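Local atomic coordinates of Cys-Gly metallodipeptidase DUG1 (Saccharomyces cerevisiae, PDB entry 4G1P), a protein that cleaves the dipeptide Cys-Gly as a zinc- or manganese-dependent homodimeric peptidase and serves as catalytic component of the glutathione-degrading DUG complex. Residues P81-S86 / L176-L181; L121-A126 / L456-F461; I146-A151 / T467-L472; E226-D231 / A242-D247; F287-L292 / K299-D304. All blocks are in the same frame, centred on the assembly; numbering follows the deposited sequence.

Contacts 1 and 3 lie near catalytic or zinc-binding residues, contact 2 adjoins contact 3, and contacts 4 and 5 both meet the second subunit. In contact 1 the side chain of Leu178 is about 7 Å from those of Glu171, the probable proton acceptor, and His102, a probable zinc ligand. Contacts 2 and 3 share helix 458-477 and touch directly, Phe461 CZ lying 3.6 Å from Asn147 ND2. In contact 3 the side chain of Met468 comes to about 12 Å from a bound zinc ion. Contact 4 is far from contact 3, the centres about 56 Å apart, but bonds Ser451 of the second subunit. Contacts 4 and 5, centres about 40 Å apart, fall between the segments of contact 2 along the chain.

Contact 1: residues P81-S86 / L176-L181; sequences PPVILS and LKLDEL
Val83 meets Leu178 and Leu181 without any flat group between them: no ring, amide or carboxylate takes part, and the surfaces that meet are branched methyl groups. Val83 points from strand 83-88 toward helix 178-185. Its CG2 lies 3.8 Å from Leu178 CD1, the two side chains crossing at about a right angle. Leu181 comes at Val83 tip to tip, and its CD2 approaches CB of Val83 to 3.9 Å while also touching both valine methyls. Both leucines have CG anti to the backbone N (chi1 177° for Leu178), which extends their branches from the helix into the same valine. All three residues are buried, and no hydrogen bond crosses the contact. Cys166 and Leu66 add to the apolar surroundings of Val83. On the solvent side, Lys177 at the N-cap pairs weakly with Glu180, NZ to OE1 3.3 Å. This is helix-on-sheet packing of an alpha/beta catalytic domain. Helix 178-185 belongs to the beta-alpha-beta crossover from strand 162-168 to strand 195-198, and the loop leading into it carries Glu171, the probable proton acceptor, and the zinc ligand Glu172.

Contact 2: residues L121-A126 / L456-F461; sequences LVIDEA and LDISNF
Ile458 turns its CD1 against Ile123, Asp124 and Glu125 at one end of a three-stranded antiparallel sheet, in which strand 129-131 runs between strands 122-124 and 455-457. The isoleucine opens helix 458-477 straight after the last of these strands, and its side chain bridges to the turn of the hairpin formed by the other two. Its CG1 stands anti to the carbonyl carbon (chi1 -59°), which directs CD1 at the backbone of the opposite segment: Glu125 CA and Asp124 O each lie 4.0 Å from that methyl. The Glu125 side chain crosses obliquely over the isoleucine, bringing its aliphatic CG to 4.1 Å from Ile458 CD1 while the carboxylate lies farther out. On the strand side, Ile123 CG2 approaches the same CD1 more loosely, at 4.3 Å. One methyl thus serves three consecutive residues, and no hydrogen bond crosses between the segments. Phe20 of helix 16-28 packs on both Ile123 and Glu125, so an N-terminal helix adjoins this end of the sheet. At the end of the strand, Asp124 folds back on the turn in the manner of an Asx turn: its OD1 takes a hydrogen bond from Lys127 N and a weak one from Ala126 N at 2.9 Å.

Contact 3: residues I146-A151 / T467-L472; sequences INVVDA and TMAAYL
Val148 of helix 135-154 fits against Met468 and Ala469 of helix 458-477, and nearly the whole contact is made by its two methyl groups. The bond from its CA to CB already points at the other helix, and CB divides the approach between two neighbouring residues. CG1 stands anti to the backbone N (chi1 170°) and comes down on Ala469, 4.1 Å from both CA and CB of that residue. Because alanine offers so little bulk, this branch reaches the helix backbone itself. CG2, anti to the carbonyl carbon, goes to the other neighbour and lies 4.2 Å from Met468 CB. The two side chains cross at a slant there; Met468 SD stays loosely alongside, 4.5 Å from Val148 CG2, and the terminal CE leads away. The Met468 side chain also touches Ser199, the residue before the zinc ligand Asp200. The CA atoms of Val148 and Ala469 are 6.2 Å apart, a close approach for two helices. Met465 of helix 458-477 also touches Val148, and Val8 of helix 5-14 packs on both Ala151 and Ala469, bridging the pair. Polar groups in the segments are satisfied elsewhere: Asn147 and Asp150 bind Arg22, and Tyr471 OH bonds Gln398. Helix 135-154 also carries Asp137, which contacts both zinc ions. Between the segments no hydrogen bond or ion pair forms, so the cohesion probably rests on dispersion and the burial of apolar surface.

Contact 4: residues E226-D231 / A242-D247; sequences EGPSAD and AEPMID
Gly227 reaches Pro244 through an unusual backbone: phi -133° with psi -96° swings the chain out of strand 210-226 and lays the glycine against the proline ring. Pro244, at phi -48° on the first turn of helix 244-252, points its ring back toward the strand end, and its CG does all the touching. That atom lies 3.8 Å from Gly227 N and 4.1 Å from Gly227 CA, and Glu226 C is 4.2 Å away. The ring of Pro228 adds a looser apolar contact from the next position, its CD 4.3 Å from Pro244 CG. No hydrogen bond joins the segments. At the helix start Glu243 is the N-cap residue, and its O accepts from both Ile246 N and Asp247 N. Gly227 is tied to Ala339 by backbone hydrogen bonding, and Ile225 and Val341 pack on Pro244, so the proline rests on the sheet. The second subunit supplies further partners: Glu243 bonds Ser320 and Ile321 of that subunit, and Asp231 O bonds its Ser451, the neighbour of its zinc ligand His450. A helix start packed on a strand-end loop and its sheet fits the lid domain through which dimeric M20 peptidases typically associate, consistent with these intersubunit bonds.

Contact 5: residues F287-L292 / K299-D304; sequences FSVEEL and KTSLYD
Val289 and Leu292, one turn apart on helix 289-296, close over Ser301. From the valine, CG2 reaches 3.7 Å from Ser301 CB and 3.6 Å from Tyr303 O; from the leucine, CD2 lies 3.6 Å from Ser301 OG. Val289 has CG2 anti to its backbone N, which turns that methyl to the loop, and its CB also comes to 4.1 Å from Asp304 O. The loop thus presents backbone carbonyls and a serine to apolar methyls, and no hydrogen bond crosses. What fixes the serine lies inside its own segment. Ser301 OG, anti to the backbone N (chi1 170°), donates to Tyr303 O at 2.6 Å, standing 24° off the carbonyl plane, a link that ties the serine side chain to the loop backbone two residues on. At the start of the helix, Ser288 occupies the N-cap position: Glu291 OE2 accepts from Ser288 OG at 3.0 Å through the lone pair facing away from the other carboxylate oxygen, and weakly from Ser288 N. Farther out, Val240 of the second subunit packs on Leu292 and its O makes a weak hydrogen bond with Ser301 OG. Within the chain, Ile309 and Arg313 of helix 306-314 touch Val289 and Leu292 respectively, and Tyr303 stacks on His312, so both segments touch helix 306-314 and the second subunit.

Contact 1: residues P81-S86 / L176-L181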
# COMPACT_ATOMS: atom_id res chain seq x y z
N PRO A 81 -23.18 -8.75 7.21
CA PRO A 81 -23.19 -9.95 8.07
C PRO A 81 -24.33 -9.84 9.05
O PRO A 81 -24.53 -8.76 9.59
CB PRO A 81 -21.87 -9.84 8.83
CG PRO A 81 -21.00 -8.99 8.00
CD PRO A 81 -21.88 -8.04 7.26
N PRO A 82 -25.08 -10.92 9.28
CA PRO A 82 -26.24 -10.92 10.17
C PRO A 82 -25.85 -10.78 11.64
O PRO A 82 -24.81 -11.30 12.01
CB PRO A 82 -26.85 -12.31 9.94
CG PRO A 82 -25.71 -13.14 9.50
CD PRO A 82 -24.85 -12.25 8.67
N VAL A 83 -26.64 -10.08 12.45
CA VAL A 83 -26.37 -10.06 13.88
C VAL A 83 -27.11 -11.25 14.43
O VAL A 83 -28.23 -11.52 14.01
CB VAL A 83 -26.87 -8.79 14.60
CG1 VAL A 83 -26.63 -8.91 16.09
CG2 VAL A 83 -26.14 -7.58 14.09
N ILE A 84 -26.47 -11.98 15.35
CA ILE A 84 -27.01 -13.25 15.80
C ILE A 84 -27.62 -13.12 17.17
O ILE A 84 -26.91 -12.90 18.14
CB ILE A 84 -25.92 -14.33 15.87
CG1 ILE A 84 -25.24 -14.50 14.51
CG2 ILE A 84 -26.53 -15.63 16.34
CD1 ILE A 84 -24.07 -15.47 14.53
N LEU A 85 -28.93 -13.23 17.25
CA LEU A 85 -29.61 -13.15 18.53
C LEU A 85 -30.12 -14.52 18.94
O LEU A 85 -30.70 -15.24 18.13
CB LEU A 85 -30.79 -12.17 18.46
CG LEU A 85 -30.60 -10.77 17.88
CD1 LEU A 85 -31.89 -10.01 18.11
CD2 LEU A 85 -29.43 -10.02 18.50
N SER A 86 -29.90 -14.88 20.20
CA SER A 86 -30.43 -16.12 20.72
C SER A 86 -30.64 -16.04 22.23
O SER A 86 -30.13 -15.14 22.90
CB SER A 86 -29.49 -17.28 20.38
OG SER A 86 -28.31 -17.21 21.15
N LEU A 176 -21.30 -1.44 11.69
CA LEU A 176 -22.34 -0.74 10.94
C LEU A 176 -23.75 -1.21 11.27
O LEU A 176 -24.03 -2.41 11.26
CB LEU A 176 -22.10 -0.90 9.43
CG LEU A 176 -20.78 -0.34 8.90
CD1 LEU A 176 -20.66 -0.39 7.37
CD2 LEU A 176 -20.56 1.05 9.42
N LYS A 177 -24.62 -0.25 11.56
CA LYS A 177 -26.07 -0.47 11.69
C LYS A 177 -26.49 -1.19 12.98
O LYS A 177 -27.68 -1.28 13.28
CB LYS A 177 -26.62 -1.19 10.46
CG LYS A 177 -26.28 -0.52 9.14
CD LYS A 177 -27.31 0.52 8.76
CE LYS A 177 -28.61 -0.13 8.31
NZ LYS A 177 -29.72 0.86 8.21
N LEU A 178 -25.52 -1.69 13.74
CA LEU A 178 -25.80 -2.42 14.97
C LEU A 178 -26.45 -1.51 16.01
O LEU A 178 -27.41 -1.90 16.70
CB LEU A 178 -24.51 -3.02 15.55
CG LEU A 178 -24.64 -3.77 16.88
CD1 LEU A 178 -25.60 -4.94 16.80
CD2 LEU A 178 -23.27 -4.23 17.34
N ASP A 179 -25.90 -0.30 16.10
CA ASP A 179 -26.43 0.81 16.87
C ASP A 179 -27.95 0.89 16.79
O ASP A 179 -28.65 0.81 17.81
CB ASP A 179 -25.83 2.11 16.32
CG ASP A 179 -26.00 3.27 17.26
OD1 ASP A 179 -26.11 3.03 18.48
OD2 ASP A 179 -26.02 4.43 16.78
N GLU A 180 -28.46 1.03 15.57
CA GLU A 180 -29.90 1.11 15.35
C GLU A 180 -30.62 -0.13 15.84
O GLU A 180 -31.72 -0.04 16.41
CB GLU A 180 -30.20 1.31 13.87
CG GLU A 180 -29.55 2.54 13.29
CD GLU A 180 -29.51 2.50 11.77
OE1 GLU A 180 -30.57 2.22 11.15
OE2 GLU A 180 -28.43 2.74 11.19
N LEU A 181 -30.00 -1.29 15.63
CA LEU A 181 -30.63 -2.55 16.02
C LEU A 181 -30.92 -2.61 17.51
O LEU A 181 -32.00 -3.01 17.93
CB LEU A 181 -29.78 -3.74 15.60
CG LEU A 181 -30.45 -5.06 15.98
CD1 LEU A 181 -31.85 -5.12 15.38
CD2 LEU A 181 -29.62 -6.26 15.53

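Contact 2: residues L121-A126 / L456-F461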
# COMPACT_ATOMS: atom_id res chain seq x y z
N LEU A 121 -5.99 -23.05 12.74
CA LEU A 121 -5.76 -22.92 14.17
C LEU A 121 -4.77 -23.97 14.68
O LEU A 121 -5.05 -25.16 14.66
CB LEU A 121 -7.08 -23.06 14.94
CG LEU A 121 -6.89 -22.93 16.45
CD1 LEU A 121 -6.67 -21.46 16.81
CD2 LEU A 121 -8.04 -23.54 17.22
N VAL A 122 -3.60 -23.53 15.13
CA VAL A 122 -2.63 -24.43 15.70
C VAL A 122 -2.75 -24.44 17.21
O VAL A 122 -2.58 -23.40 17.85
CB VAL A 122 -1.20 -23.99 15.36
CG1 VAL A 122 -0.18 -24.77 16.21
CG2 VAL A 122 -0.94 -24.17 13.87
N ILE A 123 -3.05 -25.61 17.77
CA ILE A 123 -3.23 -25.76 19.21
C ILE A 123 -2.07 -26.54 19.81
O ILE A 123 -1.89 -27.71 19.50
CB ILE A 123 -4.54 -26.53 19.52
CG1 ILE A 123 -5.75 -25.77 19.00
CG2 ILE A 123 -4.65 -26.83 21.02
CD1 ILE A 123 -7.07 -26.32 19.46
N ASP A 124 -1.29 -25.90 20.66
CA ASP A 124 -0.15 -26.57 21.27
C ASP A 124 -0.36 -26.67 22.78
O ASP A 124 -0.08 -25.72 23.51
CB ASP A 124 1.14 -25.79 20.97
CG ASP A 124 2.39 -26.44 21.55
OD1 ASP A 124 2.28 -27.44 22.30
OD2 ASP A 124 3.50 -25.95 21.25
N GLU A 125 -0.83 -27.83 23.23
CA GLU A 125 -1.11 -28.07 24.63
C GLU A 125 0.17 -28.15 25.47
O GLU A 125 0.13 -28.00 26.69
CB GLU A 125 -1.96 -29.33 24.82
CG GLU A 125 -3.38 -29.17 24.31
CD GLU A 125 -4.28 -30.34 24.66
OE1 GLU A 125 -4.35 -31.30 23.85
OE2 GLU A 125 -4.94 -30.30 25.73
N ALA A 126 1.31 -28.37 24.82
CA ALA A 126 2.57 -28.40 25.54
C ALA A 126 3.03 -26.99 25.92
O ALA A 126 3.43 -26.76 27.06
CB ALA A 126 3.63 -29.11 24.73
N LEU A 456 -3.92 -17.15 21.81
CA LEU A 456 -4.69 -17.18 23.04
C LEU A 456 -4.07 -18.25 23.90
O LEU A 456 -3.95 -19.40 23.47
CB LEU A 456 -6.16 -17.51 22.77
CG LEU A 456 -7.05 -17.46 24.03
CD1 LEU A 456 -6.87 -16.14 24.74
CD2 LEU A 456 -8.53 -17.71 23.71
N ASP A 457 -3.63 -17.89 25.10
CA ASP A 457 -3.06 -18.88 26.00
C ASP A 457 -4.19 -19.76 26.50
O ASP A 457 -5.26 -19.26 26.84
CB ASP A 457 -2.33 -18.21 27.15
CG ASP A 457 -1.18 -17.34 26.69
OD1 ASP A 457 -0.08 -17.87 26.44
OD2 ASP A 457 -1.39 -16.12 26.57
N ILE A 458 -3.96 -21.07 26.52
CA ILE A 458 -4.98 -22.02 26.94
C ILE A 458 -5.39 -21.77 28.40
O ILE A 458 -6.54 -21.99 28.77
CB ILE A 458 -4.52 -23.49 26.72
CG1 ILE A 458 -4.20 -23.72 25.25
CG2 ILE A 458 -5.59 -24.46 27.13
CD1 ILE A 458 -3.80 -25.14 24.91
N SER A 459 -4.45 -21.27 29.20
CA SER A 459 -4.74 -20.94 30.59
C SER A 459 -5.78 -19.84 30.70
O SER A 459 -6.63 -19.87 31.58
CB SER A 459 -3.48 -20.55 31.36
OG SER A 459 -2.95 -19.34 30.87
N ASN A 460 -5.72 -18.87 29.79
CA ASN A 460 -6.74 -17.81 29.73
C ASN A 460 -8.05 -18.31 29.13
O ASN A 460 -9.13 -17.87 29.51
CB ASN A 460 -6.23 -16.62 28.93
CG ASN A 460 -5.16 -15.86 29.66
OD1 ASN A 460 -4.04 -16.35 29.82
ND2 ASN A 460 -5.48 -14.65 30.11
N PHE A 461 -7.93 -19.24 28.19
CA PHE A 461 -9.10 -19.82 27.58
C PHE A 461 -9.89 -20.57 28.65
O PHE A 461 -11.05 -20.27 28.89
CB PHE A 461 -8.69 -20.75 26.44
CG PHE A 461 -9.84 -21.28 25.66
CD1 PHE A 461 -10.94 -20.49 25.41
CD2 PHE A 461 -9.83 -22.59 25.19
CE1 PHE A 461 -12.03 -20.98 24.70
CE2 PHE A 461 -10.91 -23.10 24.47
CZ PHE A 461 -12.01 -22.29 24.22

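Contact 3: residues I146-A151 / T467-L472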
# COMPACT_ATOMS: atom_id res chain seq x y z
N ILE A 146 -20.71 -20.23 24.73
CA ILE A 146 -21.39 -21.48 24.39
C ILE A 146 -20.80 -22.69 25.11
O ILE A 146 -21.53 -23.54 25.61
CB ILE A 146 -21.38 -21.74 22.89
CG1 ILE A 146 -21.83 -20.48 22.14
CG2 ILE A 146 -22.26 -22.95 22.55
CD1 ILE A 146 -21.63 -20.56 20.66
N ASN A 147 -19.47 -22.75 25.17
CA ASN A 147 -18.77 -23.78 25.93
C ASN A 147 -19.33 -23.86 27.35
O ASN A 147 -19.70 -24.94 27.86
CB ASN A 147 -17.28 -23.49 25.97
CG ASN A 147 -16.66 -23.37 24.58
OD1 ASN A 147 -17.18 -23.94 23.61
ND2 ASN A 147 -15.56 -22.62 24.46
N VAL A 148 -19.42 -22.69 27.98
CA VAL A 148 -19.95 -22.57 29.32
C VAL A 148 -21.38 -23.12 29.44
O VAL A 148 -21.67 -23.87 30.37
CB VAL A 148 -19.88 -21.13 29.80
CG1 VAL A 148 -20.67 -20.97 31.12
CG2 VAL A 148 -18.43 -20.73 29.98
N VAL A 149 -22.26 -22.75 28.51
CA VAL A 149 -23.60 -23.34 28.53
C VAL A 149 -23.50 -24.86 28.45
O VAL A 149 -24.18 -25.57 29.18
CB VAL A 149 -24.50 -22.80 27.41
CG1 VAL A 149 -25.79 -23.57 27.37
CG2 VAL A 149 -24.78 -21.34 27.61
N ASP A 150 -22.61 -25.36 27.61
CA ASP A 150 -22.44 -26.79 27.48
C ASP A 150 -21.97 -27.42 28.79
O ASP A 150 -22.40 -28.52 29.14
CB ASP A 150 -21.44 -27.12 26.37
CG ASP A 150 -22.05 -26.97 25.00
OD1 ASP A 150 -23.30 -26.91 24.92
OD2 ASP A 150 -21.29 -26.93 24.01
N ALA A 151 -21.09 -26.74 29.50
CA ALA A 151 -20.50 -27.34 30.68
C ALA A 151 -21.53 -27.47 31.80
O ALA A 151 -21.57 -28.49 32.48
CB ALA A 151 -19.30 -26.53 31.14
N THR A 467 -14.15 -18.53 34.74
CA THR A 467 -14.47 -17.23 35.30
C THR A 467 -15.84 -16.74 34.82
O THR A 467 -16.62 -16.17 35.58
CB THR A 467 -13.37 -16.17 35.03
OG1 THR A 467 -12.16 -16.55 35.68
CG2 THR A 467 -13.79 -14.80 35.56
N MET A 468 -16.13 -17.00 33.56
CA MET A 468 -17.45 -16.67 33.04
C MET A 468 -18.53 -17.48 33.77
O MET A 468 -19.61 -16.98 34.07
CB MET A 468 -17.52 -16.95 31.53
CG MET A 468 -16.70 -16.03 30.64
SD MET A 468 -16.80 -16.69 28.96
CE MET A 468 -16.24 -15.31 27.94
N ALA A 469 -18.24 -18.75 34.04
CA ALA A 469 -19.21 -19.59 34.73
C ALA A 469 -19.50 -19.08 36.15
O ALA A 469 -20.65 -18.99 36.57
CB ALA A 469 -18.73 -21.02 34.77
N ALA A 470 -18.45 -18.75 36.90
CA ALA A 470 -18.66 -18.34 38.27
C ALA A 470 -19.34 -16.98 38.31
O ALA A 470 -20.20 -16.72 39.14
CB ALA A 470 -17.36 -18.31 39.04
N TYR A 471 -18.94 -16.11 37.38
CA TYR A 471 -19.56 -14.80 37.27
C TYR A 471 -21.08 -14.88 37.05
O TYR A 471 -21.83 -14.21 37.75
CB TYR A 471 -18.89 -13.95 36.19
CG TYR A 471 -19.85 -13.02 35.52
CD1 TYR A 471 -20.24 -11.85 36.13
CD2 TYR A 471 -20.38 -13.33 34.28
CE1 TYR A 471 -21.14 -11.00 35.51
CE2 TYR A 471 -21.26 -12.50 33.67
CZ TYR A 471 -21.64 -11.33 34.28
OH TYR A 471 -22.53 -10.50 33.66
N LEU A 472 -21.53 -15.70 36.11
CA LEU A 472 -22.97 -15.87 35.93
C LEU A 472 -23.62 -16.42 37.21
O LEU A 472 -24.71 -16.00 37.60
CB LEU A 472 -23.30 -16.77 34.73
CG LEU A 472 -22.94 -16.24 33.33
CD1 LEU A 472 -23.12 -17.31 32.27
CD2 LEU A 472 -23.77 -15.02 32.97

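Contact 4: residues E226-D231 / A242-D247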
# COMPACT_ATOMS: atom_id res chain seq x y z
N GLU A 226 -6.24 14.97 -4.29
CA GLU A 226 -6.33 14.62 -5.70
C GLU A 226 -5.73 15.72 -6.57
O GLU A 226 -5.86 16.90 -6.25
CB GLU A 226 -7.78 14.39 -6.09
CG GLU A 226 -7.98 14.12 -7.56
CD GLU A 226 -9.38 13.65 -7.90
OE1 GLU A 226 -10.34 14.21 -7.31
OE2 GLU A 226 -9.52 12.73 -8.74
N GLY A 227 -5.07 15.32 -7.65
CA GLY A 227 -4.44 16.25 -8.58
C GLY A 227 -4.73 15.95 -10.05
O GLY A 227 -5.78 16.34 -10.56
N PRO A 228 -3.82 15.23 -10.72
CA PRO A 228 -4.03 14.80 -12.11
C PRO A 228 -5.16 13.78 -12.19
O PRO A 228 -5.60 13.27 -11.15
CB PRO A 228 -2.72 14.10 -12.45
CG PRO A 228 -2.25 13.57 -11.13
CD PRO A 228 -2.60 14.65 -10.15
N SER A 229 -5.60 13.47 -13.40
CA SER A 229 -6.74 12.57 -13.55
C SER A 229 -6.30 11.12 -13.54
O SER A 229 -7.11 10.22 -13.39
CB SER A 229 -7.54 12.90 -14.81
OG SER A 229 -6.72 12.85 -15.96
N ALA A 230 -5.00 10.89 -13.68
CA ALA A 230 -4.45 9.55 -13.58
C ALA A 230 -2.98 9.63 -13.15
O ALA A 230 -2.39 10.71 -13.16
CB ALA A 230 -4.59 8.82 -14.88
N ASP A 231 -2.41 8.50 -12.75
CA ASP A 231 -1.04 8.48 -12.28
C ASP A 231 -0.13 9.05 -13.37
O ASP A 231 -0.43 8.98 -14.55
CB ASP A 231 -0.60 7.07 -11.88
CG ASP A 231 -1.18 6.62 -10.52
OD1 ASP A 231 -1.84 7.43 -9.84
OD2 ASP A 231 -0.98 5.44 -10.14
N ALA A 242 2.11 19.46 -9.60
CA ALA A 242 2.10 19.34 -8.15
C ALA A 242 1.75 17.90 -7.76
O ALA A 242 0.93 17.25 -8.42
CB ALA A 242 1.12 20.31 -7.55
N GLU A 243 2.37 17.40 -6.69
CA GLU A 243 2.17 16.00 -6.29
C GLU A 243 1.32 15.85 -5.02
O GLU A 243 1.70 16.32 -3.94
CB GLU A 243 3.52 15.31 -6.12
CG GLU A 243 4.46 15.51 -7.31
CD GLU A 243 5.73 14.65 -7.25
OE1 GLU A 243 5.83 13.75 -6.38
OE2 GLU A 243 6.63 14.90 -8.07
N PRO A 244 0.16 15.19 -5.15
CA PRO A 244 -0.68 14.86 -4.00
C PRO A 244 0.12 14.21 -2.86
O PRO A 244 -0.07 14.59 -1.70
CB PRO A 244 -1.68 13.87 -4.59
CG PRO A 244 -1.84 14.34 -5.98
CD PRO A 244 -0.48 14.82 -6.42
N MET A 245 1.01 13.28 -3.17
CA MET A 245 1.84 12.67 -2.14
C MET A 245 2.68 13.67 -1.34
O MET A 245 2.91 13.48 -0.15
CB MET A 245 2.73 11.56 -2.71
CG MET A 245 2.05 10.19 -2.76
SD MET A 245 1.41 9.58 -1.17
CE MET A 245 2.94 9.16 -0.33
N ILE A 246 3.14 14.73 -2.00
CA ILE A 246 3.99 15.70 -1.34
C ILE A 246 3.17 16.55 -0.36
O ILE A 246 3.55 16.74 0.80
CB ILE A 246 4.75 16.55 -2.36
CG1 ILE A 246 5.77 15.68 -3.09
CG2 ILE A 246 5.45 17.71 -1.68
CD1 ILE A 246 6.46 16.37 -4.27
N ASP A 247 2.02 17.04 -0.83
CA ASP A 247 1.11 17.74 0.06
C ASP A 247 0.75 16.86 1.25
O ASP A 247 0.79 17.30 2.41
CB ASP A 247 -0.15 18.16 -0.69
CG ASP A 247 0.16 19.03 -1.90
OD1 ASP A 247 1.27 19.59 -1.94
OD2 ASP A 247 -0.71 19.16 -2.80

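Contact 5: residues F287-L292 / K299-D304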
# COMPACT_ATOMS: atom_id res chain seq x y z
N PHE A 287 1.94 -2.82 36.90
CA PHE A 287 2.43 -2.68 35.53
C PHE A 287 3.75 -1.93 35.49
O PHE A 287 4.00 -1.04 36.30
CB PHE A 287 1.42 -1.95 34.66
CG PHE A 287 1.70 -2.08 33.20
CD1 PHE A 287 1.57 -3.31 32.57
CD2 PHE A 287 2.06 -0.98 32.45
CE1 PHE A 287 1.81 -3.44 31.22
CE2 PHE A 287 2.31 -1.10 31.09
CZ PHE A 287 2.18 -2.32 30.47
N SER A 288 4.59 -2.29 34.53
CA SER A 288 5.86 -1.62 34.36
C SER A 288 6.20 -1.55 32.88
O SER A 288 5.69 -2.33 32.06
CB SER A 288 6.94 -2.41 35.06
OG SER A 288 7.07 -3.67 34.43
N VAL A 289 7.08 -0.61 32.54
CA VAL A 289 7.48 -0.38 31.17
C VAL A 289 8.17 -1.62 30.60
O VAL A 289 8.10 -1.89 29.40
CB VAL A 289 8.38 0.88 31.04
CG1 VAL A 289 9.75 0.62 31.64
CG2 VAL A 289 8.50 1.31 29.58
N GLU A 290 8.79 -2.40 31.48
CA GLU A 290 9.44 -3.65 31.06
C GLU A 290 8.42 -4.58 30.46
O GLU A 290 8.71 -5.31 29.52
CB GLU A 290 10.10 -4.34 32.25
CG GLU A 290 11.40 -3.72 32.69
CD GLU A 290 11.23 -2.33 33.28
OE1 GLU A 290 10.16 -2.05 33.88
OE2 GLU A 290 12.17 -1.51 33.12
N GLU A 291 7.21 -4.57 31.01
CA GLU A 291 6.13 -5.38 30.47
C GLU A 291 5.72 -4.81 29.12
O GLU A 291 5.54 -5.55 28.16
CB GLU A 291 4.95 -5.43 31.44
CG GLU A 291 5.28 -6.14 32.75
CD GLU A 291 4.22 -5.92 33.82
OE1 GLU A 291 3.21 -6.65 33.83
OE2 GLU A 291 4.41 -5.00 34.65
N LEU A 292 5.59 -3.49 29.05
CA LEU A 292 5.27 -2.84 27.79
C LEU A 292 6.31 -3.18 26.71
O LEU A 292 5.95 -3.53 25.60
CB LEU A 292 5.18 -1.33 27.98
CG LEU A 292 4.86 -0.54 26.71
CD1 LEU A 292 3.46 -0.90 26.23
CD2 LEU A 292 4.98 0.96 26.97
N LYS A 299 12.40 -1.44 22.84
CA LYS A 299 12.45 -0.38 23.86
C LYS A 299 11.98 0.96 23.30
O LYS A 299 12.75 1.91 23.28
CB LYS A 299 13.89 -0.20 24.34
CG LYS A 299 14.26 -0.89 25.63
CD LYS A 299 14.23 -2.39 25.50
CE LYS A 299 15.06 -3.03 26.60
NZ LYS A 299 16.52 -2.82 26.36
N THR A 300 10.73 1.05 22.87
CA THR A 300 10.30 2.27 22.20
C THR A 300 9.10 2.94 22.84
O THR A 300 8.32 3.62 22.17
CB THR A 300 10.01 2.01 20.70
OG1 THR A 300 9.09 0.92 20.57
CG2 THR A 300 11.30 1.67 19.97
N SER A 301 8.96 2.77 24.14
CA SER A 301 7.90 3.44 24.87
C SER A 301 8.07 4.94 24.81
O SER A 301 9.17 5.42 24.60
CB SER A 301 7.94 3.03 26.34
OG SER A 301 7.06 3.85 27.09
N LEU A 302 6.99 5.67 25.01
CA LEU A 302 7.06 7.12 25.09
C LEU A 302 7.13 7.63 26.53
O LEU A 302 7.24 8.82 26.74
CB LEU A 302 5.84 7.72 24.39
CG LEU A 302 5.62 7.42 22.91
CD1 LEU A 302 4.27 7.96 22.46
CD2 LEU A 302 6.75 8.01 22.05
N TYR A 303 7.02 6.72 27.50
CA TYR A 303 6.98 7.06 28.93
C TYR A 303 7.55 5.94 29.78
O TYR A 303 7.36 4.77 29.47
CB TYR A 303 5.54 7.27 29.40
CG TYR A 303 4.81 8.36 28.68
CD1 TYR A 303 5.05 9.69 28.97
CD2 TYR A 303 3.85 8.05 27.73
CE1 TYR A 303 4.36 10.70 28.31
CE2 TYR A 303 3.17 9.04 27.06
CZ TYR A 303 3.43 10.36 27.35
OH TYR A 303 2.74 11.33 26.68
N ASP A 304 8.22 6.29 30.87
CA ASP A 304 8.78 5.29 31.77
C ASP A 304 7.94 5.08 33.04
O ASP A 304 7.90 3.99 33.59
CB ASP A 304 10.20 5.67 32.15
CG ASP A 304 11.13 5.64 30.97
OD1 ASP A 304 10.85 4.86 30.03
OD2 ASP A 304 12.14 6.38 30.98